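Local structure of GH127 beta-L-arabinofuranoside (Geobacillus stearothermophilus, 4QK0) at residues D116-T121 / N138-C143; K130-L135 / G175-R180. The protein probably hydrolyses beta-L-arabinofuranosides as a glycoside hydrolase of family GH127, releasing L-arabinose from arabinose-containing sugars. All blocks are in the same frame, centred on the assembly; numbering follows the deposited sequence.

Interaction 1 of 2, residues D116-T121 / N138-C143; sequences DGYLNT and NHELYC
Glu-140 in the first turn of helix 140-158 meets Tyr-118 and Asn-120 of the loop 116-121. Its CB leads to CG, which turns beside the backbone N (chi1 -79°). CG lies 3.8 Å from ND2 of Asn-120 and 3.7 Å from OH of Tyr-118. From CG the chain runs extended to CD, which is 3.5 Å from the same OH. At the tip, OE1 accepts a hydrogen bond from Tyr-118 OH at 2.6 Å, through its anti lone pair. OE1 sits near the plane of the phenol ring, at its edge, and the carboxylate stands 86° to that ring. Trp-132 N probably donates to the same OE1. With an alanine here the phenol OH would probably lose its acceptor, and so would Trp-132 N, while a gap opens beside the Asn-120 amide.

Asn-120 ND2 donates to two waters. One lies within hydrogen-bonding distance of Glu-140 O and Leu-119 O, the other of Asn-138 O. Asn-120 OD1 accepts from Tyr-123 N. The contact joins a loop to a helix start in the catalytic domain, whose six-hairpin clan implies an (alpha/alpha)6 barrel. Its chemistry implies a buried carboxylate, its charge probably stabilised at OE1 by Tyr-118 OH and Trp-132 N.

Interaction 2 of 2, residues K130-L135 / G175-R180; sequences KRWMNL and GTVFGR
Trp-132 and Phe-178 form a T-shaped aromatic pair. The edge of Phe-178 points at the face of the six-membered ring of Trp-132. The centroids are 4.9 Å apart and the planes stand at 88°. Phe-178 CZ comes closest, 3.5 Å from Trp-132 CE3, with CE2 beside it over the same face. Phe-178 has CG beside its backbone N (chi1 -67°), which carries the ring out to the indole.

A CH-pi contact lies next to this pair. Val-177 CG1 sits over the five-membered ring of Trp-132, 4.0 Å from its centroid and 14° off the normal. It shares the indole face with Phe-178. Val-177 CG2 reaches the rim, 3.8 Å from Trp-132 NE1.

Val-177 and Phe-178 mark the C-terminal end of helix 162-177 in the helical catalytic domain. Phe-178 is the first residue to leave helical backbone angles. Across from it, Trp-132 is the third residue of a type II beta turn from Lys-130 to Met-133, with positive phi.

Apolar packing adds Leu-135. Its CD1 is 4.0 Å from Phe-178 CZ, and the two side chains come from opposite directions. On the other face of the indole lies Arg-131 CB.

The indole NE1 is hydrogen-bonded to Tyr-173 OH of helix 162-177.

In the fold
From the N terminus, the chain leaves helix 96-112 and enters 116-121. It passes helix 122-126 and the turn at 130-135, then starts helix 140-158 at 138-143. Interaction 1 closes this loop, with 16 residues between its segments. Interaction 2 closes a longer one, from 130-135 over helices 140-158 and 162-177 to 175-180. The two cross, because 130-135 lies inside the first loop and 138-143 inside the second. Their centres are about 10 Å apart, and they touch: Asp-116 forms a salt bridge with Arg-131. Interaction 1 ties the loop after helix 96-112 to the start of helix 140-158. Interaction 2 ties the loop before that helix to the end of helix 162-177.

Interaction 1 of 2, residues D116-T121 / N138-C143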
ATOM      1  N   ASP A 116     -20.049 -44.414  -4.608  1.00 35.16           N
ATOM      2  CA  ASP A 116     -20.946 -43.764  -3.641  1.00 33.37           C
ATOM      3  C   ASP A 116     -21.383 -42.371  -4.091  1.00 32.02           C
ATOM      4  O   ASP A 116     -22.174 -41.762  -3.413  1.00 31.24           O
ATOM      5  CB  ASP A 116     -20.331 -43.720  -2.235  1.00 35.53           C
ATOM      6  CG  ASP A 116     -19.034 -42.910  -2.170  1.00 35.27           C
ATOM      7  OD1 ASP A 116     -18.721 -42.218  -3.146  1.00 31.25           O
ATOM      8  OD2 ASP A 116     -18.356 -42.984  -1.117  1.00 33.58           O
ATOM      9  N   GLY A 117     -20.936 -41.918  -5.265  1.00 29.31           N
ATOM     10  CA  GLY A 117     -21.289 -40.594  -5.763  1.00 30.55           C
ATOM     11  C   GLY A 117     -20.177 -39.506  -5.692  1.00 28.16           C
ATOM     12  O   GLY A 117     -20.203 -38.562  -6.455  1.00 25.37           O
ATOM     13  N   TYR A 118     -19.162 -39.718  -4.879  1.00 30.38           N
ATOM     14  CA  TYR A 118     -18.000 -38.817  -4.792  1.00 30.96           C
ATOM     15  C   TYR A 118     -17.246 -38.684  -6.112  1.00 29.84           C
ATOM     16  O   TYR A 118     -16.911 -39.679  -6.750  1.00 24.96           O
ATOM     17  CB  TYR A 118     -17.062 -39.332  -3.722  1.00 29.06           C
ATOM     18  CG  TYR A 118     -15.978 -38.379  -3.338  1.00 31.48           C
ATOM     19  CD1 TYR A 118     -16.253 -37.276  -2.524  1.00 32.94           C
ATOM     20  CD2 TYR A 118     -14.643 -38.650  -3.655  1.00 30.98           C
ATOM     21  CE1 TYR A 118     -15.237 -36.407  -2.111  1.00 32.53           C
ATOM     22  CE2 TYR A 118     -13.622 -37.802  -3.254  1.00 33.45           C
ATOM     23  CZ  TYR A 118     -13.918 -36.668  -2.486  1.00 34.25           C
ATOM     24  OH  TYR A 118     -12.932 -35.798  -2.107  1.00 31.79           O
ATOM     25  N   LEU A 119     -17.019 -37.433  -6.514  1.00 28.96           N
ATOM     26  CA  LEU A 119     -16.282 -37.101  -7.734  1.00 30.25           C
ATOM     27  C   LEU A 119     -15.231 -36.003  -7.430  1.00 32.71           C
ATOM     28  O   LEU A 119     -15.551 -34.775  -7.344  1.00 32.28           O
ATOM     29  CB  LEU A 119     -17.227 -36.547  -8.762  1.00 29.46           C
ATOM     30  CG  LEU A 119     -16.967 -36.767 -10.252  1.00 29.97           C
ATOM     31  CD1 LEU A 119     -17.544 -35.625 -11.038  1.00 28.47           C
ATOM     32  CD2 LEU A 119     -15.539 -37.005 -10.641  1.00 33.16           C
ATOM     33  N   ASN A 120     -13.991 -36.431  -7.264  1.00 28.68           N
ATOM     34  CA  ASN A 120     -12.913 -35.483  -6.926  1.00 27.68           C
ATOM     35  C   ASN A 120     -11.592 -36.124  -7.272  1.00 26.11           C
ATOM     36  O   ASN A 120     -11.234 -37.149  -6.681  1.00 24.09           O
ATOM     37  CB  ASN A 120     -12.962 -35.114  -5.451  1.00 27.96           C
ATOM     38  CG  ASN A 120     -11.941 -34.048  -5.079  1.00 27.29           C
ATOM     39  OD1 ASN A 120     -10.750 -34.315  -4.983  1.00 26.27           O
ATOM     40  ND2 ASN A 120     -12.414 -32.836  -4.866  1.00 27.53           N
ATOM     41  N   THR A 121     -10.879 -35.531  -8.225  1.00 24.53           N
ATOM     42  CA  THR A 121      -9.647 -36.147  -8.706  1.00 25.33           C
ATOM     43  C   THR A 121      -8.543 -36.149  -7.676  1.00 27.16           C
ATOM     44  O   THR A 121      -7.876 -37.172  -7.473  1.00 26.56           O
ATOM     45  CB  THR A 121      -9.162 -35.520 -10.004  1.00 26.51           C
ATOM     46  OG1 THR A 121      -8.918 -34.129  -9.792  1.00 30.24           O
ATOM     47  CG2 THR A 121     -10.193 -35.701 -11.089  1.00 25.27           C
ATOM     48  N   ASN A 138      -9.389 -27.317   1.106  1.00 26.41           N
ATOM     49  CA  ASN A 138      -9.283 -28.105  -0.131  1.00 24.65           C
ATOM     50  C   ASN A 138     -10.493 -28.133  -1.094  1.00 23.61           C
ATOM     51  O   ASN A 138     -10.461 -28.882  -2.069  1.00 28.27           O
ATOM     52  CB  ASN A 138      -8.772 -29.467   0.174  1.00 25.74           C
ATOM     53  CG  ASN A 138      -7.350 -29.439   0.694  1.00 26.42           C
ATOM     54  OD1 ASN A 138      -6.707 -28.411   0.712  1.00 29.91           O
ATOM     55  ND2 ASN A 138      -6.871 -30.566   1.117  1.00 26.24           N
ATOM     56  N   HIS A 139     -11.490 -27.270  -0.893  1.00 20.81           N
ATOM     57  CA  HIS A 139     -12.449 -26.891  -1.955  1.00 20.23           C
ATOM     58  C   HIS A 139     -13.329 -28.027  -2.541  1.00 18.07           C
ATOM     59  O   HIS A 139     -13.859 -27.902  -3.624  1.00 18.96           O
ATOM     60  CB  HIS A 139     -11.704 -26.239  -3.110  1.00 22.08           C
ATOM     61  CG  HIS A 139     -11.214 -24.865  -2.829  1.00 22.12           C
ATOM     62  ND1 HIS A 139     -10.263 -24.604  -1.866  1.00 25.53           N
ATOM     63  CD2 HIS A 139     -11.445 -23.691  -3.463  1.00 21.92           C
ATOM     64  CE1 HIS A 139      -9.945 -23.318  -1.907  1.00 23.62           C
ATOM     65  NE2 HIS A 139     -10.684 -22.740  -2.839  1.00 23.87           N
ATOM     66  N   GLU A 140     -13.455 -29.127  -1.817  1.00 20.05           N
ATOM     67  CA  GLU A 140     -14.238 -30.277  -2.259  1.00 21.11           C
ATOM     68  C   GLU A 140     -15.654 -29.874  -2.612  1.00 22.41           C
ATOM     69  O   GLU A 140     -16.153 -30.171  -3.723  1.00 20.25           O
ATOM     70  CB  GLU A 140     -14.253 -31.365  -1.193  1.00 21.46           C
ATOM     71  CG  GLU A 140     -13.003 -32.216  -1.131  1.00 22.73           C
ATOM     72  CD  GLU A 140     -12.949 -33.067   0.153  1.00 26.40           C
ATOM     73  OE1 GLU A 140     -13.023 -34.334   0.056  1.00 23.02           O
ATOM     74  OE2 GLU A 140     -12.814 -32.450   1.242  1.00 24.92           O
ATOM     75  N   LEU A 141     -16.328 -29.189  -1.675  1.00 22.54           N
ATOM     76  CA  LEU A 141     -17.714 -28.758  -1.910  1.00 23.31           C
ATOM     77  C   LEU A 141     -17.782 -27.656  -2.966  1.00 23.38           C
ATOM     78  O   LEU A 141     -18.725 -27.586  -3.755  1.00 25.95           O
ATOM     79  CB  LEU A 141     -18.385 -28.309  -0.612  1.00 22.74           C
ATOM     80  CG  LEU A 141     -18.465 -29.400   0.419  1.00 24.94           C
ATOM     81  CD1 LEU A 141     -19.110 -28.859   1.670  1.00 26.31           C
ATOM     82  CD2 LEU A 141     -19.235 -30.627  -0.077  1.00 26.53           C
ATOM     83  N   TYR A 142     -16.785 -26.782  -2.960  1.00 22.55           N
ATOM     84  CA  TYR A 142     -16.664 -25.759  -3.982  1.00 22.84           C
ATOM     85  C   TYR A 142     -16.616 -26.379  -5.363  1.00 22.43           C
ATOM     86  O   TYR A 142     -17.334 -25.942  -6.287  1.00 24.78           O
ATOM     87  CB  TYR A 142     -15.404 -24.913  -3.692  1.00 23.93           C
ATOM     88  CG  TYR A 142     -14.962 -23.942  -4.739  1.00 21.47           C
ATOM     89  CD1 TYR A 142     -14.124 -24.337  -5.747  1.00 23.16           C
ATOM     90  CD2 TYR A 142     -15.342 -22.612  -4.696  1.00 22.70           C
ATOM     91  CE1 TYR A 142     -13.702 -23.433  -6.723  1.00 22.90           C
ATOM     92  CE2 TYR A 142     -14.922 -21.712  -5.646  1.00 23.77           C
ATOM     93  CZ  TYR A 142     -14.089 -22.137  -6.653  1.00 23.40           C
ATOM     94  OH  TYR A 142     -13.672 -21.243  -7.575  1.00 23.99           O
ATOM     95  N   CYS A 143     -15.767 -27.371  -5.550  1.00 22.44           N
ATOM     96  CA  CYS A 143     -15.726 -28.052  -6.879  1.00 25.00           C
ATOM     97  C   CYS A 143     -17.046 -28.744  -7.196  1.00 22.72           C
ATOM     98  O   CYS A 143     -17.533 -28.655  -8.299  1.00 21.38           O
ATOM     99  CB  CYS A 143     -14.550 -29.059  -6.969  1.00 27.24           C
ATOM    100  SG  CYS A 143     -12.914 -28.254  -6.962  1.00 32.72           S
TER
HETATM  101  O   HOH W   1     -15.369 -32.366  -5.114  1.00 17.96           O
HETATM  102  O   HOH W   2     -10.843 -30.461  -4.202  1.00 34.38           O

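Interaction 2 of 2, residues K130-L135 / G175-R180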
ATOM      1  N   LYS A 130      -8.492 -39.766   2.103  1.00 44.90           N
ATOM      2  CA  LYS A 130      -8.358 -38.571   2.973  1.00 41.09           C
ATOM      3  C   LYS A 130      -9.464 -37.530   2.761  1.00 36.10           C
ATOM      4  O   LYS A 130      -9.364 -36.409   3.273  1.00 37.07           O
ATOM      5  CB  LYS A 130      -6.989 -37.916   2.747  1.00 46.30           C
ATOM      6  CG  LYS A 130      -5.868 -38.426   3.637  1.00 52.81           C
ATOM      7  CD  LYS A 130      -6.088 -39.846   4.108  1.00 65.97           C
ATOM      8  CE  LYS A 130      -4.896 -40.402   4.879  1.00 74.84           C
ATOM      9  NZ  LYS A 130      -3.832 -40.895   3.964  1.00 76.74           N
ATOM     10  N   ARG A 131     -10.539 -37.918   2.065  1.00 28.61           N
ATOM     11  CA  ARG A 131     -11.619 -37.029   1.773  1.00 28.30           C
ATOM     12  C   ARG A 131     -12.307 -36.468   3.014  1.00 26.29           C
ATOM     13  O   ARG A 131     -12.313 -37.050   4.101  1.00 23.49           O
ATOM     14  CB  ARG A 131     -12.625 -37.639   0.815  1.00 31.09           C
ATOM     15  CG  ARG A 131     -13.414 -38.839   1.339  1.00 32.78           C
ATOM     16  CD  ARG A 131     -14.186 -39.484   0.205  1.00 35.68           C
ATOM     17  NE  ARG A 131     -14.935 -40.629   0.688  1.00 44.09           N
ATOM     18  CZ  ARG A 131     -15.815 -41.363  -0.010  1.00 42.42           C
ATOM     19  NH1 ARG A 131     -16.134 -41.093  -1.258  1.00 41.26           N
ATOM     20  NH2 ARG A 131     -16.429 -42.378   0.610  1.00 44.60           N
ATOM     21  N   TRP A 132     -12.781 -35.250   2.846  1.00 27.36           N
ATOM     22  CA  TRP A 132     -13.494 -34.553   3.902  1.00 28.61           C
ATOM     23  C   TRP A 132     -12.699 -34.244   5.172  1.00 28.96           C
ATOM     24  O   TRP A 132     -13.289 -34.024   6.211  1.00 31.23           O
ATOM     25  CB  TRP A 132     -14.747 -35.356   4.307  1.00 27.97           C
ATOM     26  CG  TRP A 132     -15.677 -35.855   3.190  1.00 23.93           C
ATOM     27  CD1 TRP A 132     -16.204 -37.110   3.082  1.00 25.79           C
ATOM     28  CD2 TRP A 132     -16.224 -35.089   2.103  1.00 22.37           C
ATOM     29  NE1 TRP A 132     -17.063 -37.180   1.976  1.00 24.01           N
ATOM     30  CE2 TRP A 132     -17.097 -35.947   1.374  1.00 23.06           C
ATOM     31  CE3 TRP A 132     -16.070 -33.767   1.669  1.00 20.72           C
ATOM     32  CZ2 TRP A 132     -17.804 -35.510   0.251  1.00 21.51           C
ATOM     33  CZ3 TRP A 132     -16.772 -33.334   0.537  1.00 20.53           C
ATOM     34  CH2 TRP A 132     -17.618 -34.211  -0.169  1.00 21.04           C
HETATM   35  N   MSE A 133     -11.387 -34.217   5.113  1.00 28.28           N
HETATM   36  CA  MSE A 133     -10.587 -33.914   6.301  0.50 29.97           C
HETATM   37  C   MSE A 133     -10.059 -32.481   6.308  1.00 30.67           C
HETATM   38  O   MSE A 133      -9.524 -32.016   7.300  1.00 29.51           O
HETATM   39  CB  MSE A 133      -9.432 -34.919   6.441  0.50 30.78           C
HETATM   40  CG  MSE A 133      -9.909 -36.366   6.650  0.50 31.28           C
HETATM   41 SE   MSE A 133     -10.901 -36.682   8.334  0.50 31.99          SE
HETATM   42  CE  MSE A 133     -12.723 -37.125   7.766  0.50 31.27           C
ATOM     43  N   ASN A 134     -10.192 -31.762   5.193  1.00 31.63           N
ATOM     44  CA  ASN A 134      -9.782 -30.362   5.113  1.00 29.09           C
ATOM     45  C   ASN A 134     -10.689 -29.544   4.215  1.00 26.67           C
ATOM     46  O   ASN A 134     -10.344 -29.107   3.108  1.00 25.39           O
ATOM     47  CB  ASN A 134      -8.313 -30.198   4.681  1.00 28.27           C
ATOM     48  CG  ASN A 134      -7.803 -28.780   4.947  1.00 28.62           C
ATOM     49  OD1 ASN A 134      -8.581 -27.835   5.143  1.00 24.88           O
ATOM     50  ND2 ASN A 134      -6.493 -28.632   4.960  1.00 31.27           N
ATOM     51  N   LEU A 135     -11.868 -29.296   4.763  1.00 28.30           N
ATOM     52  CA  LEU A 135     -12.877 -28.447   4.121  1.00 26.02           C
ATOM     53  C   LEU A 135     -12.474 -26.997   4.144  1.00 23.38           C
ATOM     54  O   LEU A 135     -12.915 -26.222   3.301  1.00 24.08           O
ATOM     55  CB  LEU A 135     -14.239 -28.619   4.837  1.00 27.53           C
ATOM     56  CG  LEU A 135     -15.123 -29.832   4.434  1.00 27.61           C
ATOM     57  CD1 LEU A 135     -15.596 -29.658   3.015  1.00 28.41           C
ATOM     58  CD2 LEU A 135     -14.379 -31.157   4.569  1.00 27.69           C
ATOM     59  N   GLY A 175     -25.162 -34.912   1.005  1.00 31.42           N
ATOM     60  CA  GLY A 175     -26.269 -34.861   1.975  1.00 32.03           C
ATOM     61  C   GLY A 175     -26.189 -35.910   3.054  1.00 29.52           C
ATOM     62  O   GLY A 175     -26.583 -35.661   4.163  1.00 23.54           O
ATOM     63  N   THR A 176     -25.637 -37.090   2.739  1.00 31.31           N
ATOM     64  CA  THR A 176     -25.450 -38.086   3.778  1.00 28.55           C
ATOM     65  C   THR A 176     -24.290 -37.727   4.661  1.00 26.88           C
ATOM     66  O   THR A 176     -24.292 -38.059   5.843  1.00 27.18           O
ATOM     67  CB  THR A 176     -25.250 -39.525   3.239  1.00 30.18           C
ATOM     68  OG1 THR A 176     -24.024 -39.634   2.498  1.00 28.20           O
ATOM     69  CG2 THR A 176     -26.445 -39.963   2.324  1.00 33.03           C
ATOM     70  N   VAL A 177     -23.282 -37.097   4.092  1.00 28.76           N
ATOM     71  CA  VAL A 177     -22.043 -36.863   4.831  1.00 27.29           C
ATOM     72  C   VAL A 177     -22.154 -35.656   5.757  1.00 25.89           C
ATOM     73  O   VAL A 177     -21.680 -35.707   6.897  1.00 27.89           O
ATOM     74  CB  VAL A 177     -20.892 -36.612   3.883  1.00 26.65           C
ATOM     75  CG1 VAL A 177     -19.675 -36.135   4.645  1.00 26.44           C
ATOM     76  CG2 VAL A 177     -20.569 -37.884   3.138  1.00 31.29           C
ATOM     77  N   PHE A 178     -22.760 -34.591   5.275  1.00 25.38           N
ATOM     78  CA  PHE A 178     -22.801 -33.347   6.057  1.00 27.35           C
ATOM     79  C   PHE A 178     -24.143 -33.049   6.714  1.00 27.52           C
ATOM     80  O   PHE A 178     -25.194 -33.087   6.059  1.00 25.21           O
ATOM     81  CB  PHE A 178     -22.412 -32.164   5.171  1.00 28.24           C
ATOM     82  CG  PHE A 178     -20.983 -32.226   4.742  1.00 28.49           C
ATOM     83  CD1 PHE A 178     -19.997 -31.741   5.550  1.00 27.16           C
ATOM     84  CD2 PHE A 178     -20.642 -32.861   3.570  1.00 31.55           C
ATOM     85  CE1 PHE A 178     -18.675 -31.828   5.177  1.00 29.22           C
ATOM     86  CE2 PHE A 178     -19.317 -32.950   3.172  1.00 30.85           C
ATOM     87  CZ  PHE A 178     -18.330 -32.440   3.983  1.00 30.16           C
ATOM     88  N   GLY A 179     -24.097 -32.688   7.988  1.00 26.54           N
ATOM     89  CA  GLY A 179     -25.310 -32.283   8.678  1.00 29.66           C
ATOM     90  C   GLY A 179     -25.151 -32.353  10.169  1.00 28.81           C
ATOM     91  O   GLY A 179     -24.041 -32.548  10.662  1.00 25.14           O
ATOM     92  N   ARG A 180     -26.274 -32.243  10.887  1.00 29.55           N
ATOM     93  CA  ARG A 180     -26.247 -32.293  12.346  1.00 32.11           C
ATOM     94  C   ARG A 180     -26.548 -33.683  12.873  1.00 31.36           C
ATOM     95  O   ARG A 180     -26.496 -33.916  14.067  1.00 30.58           O
ATOM     96  CB  ARG A 180     -27.236 -31.283  12.892  1.00 35.41           C
ATOM     97  CG  ARG A 180     -27.019 -29.891  12.355  1.00 37.58           C
ATOM     98  CD  ARG A 180     -28.043 -28.885  12.850  1.00 42.32           C
ATOM     99  NE  ARG A 180     -28.159 -28.769  14.293  1.00 49.29           N
ATOM    100  CZ  ARG A 180     -27.675 -27.780  15.052  1.00 55.38           C
ATOM    101  NH1 ARG A 180     -26.992 -26.760  14.540  1.00 54.19           N
ATOM    102  NH2 ARG A 180     -27.891 -27.815  16.373  1.00 64.55           N
TER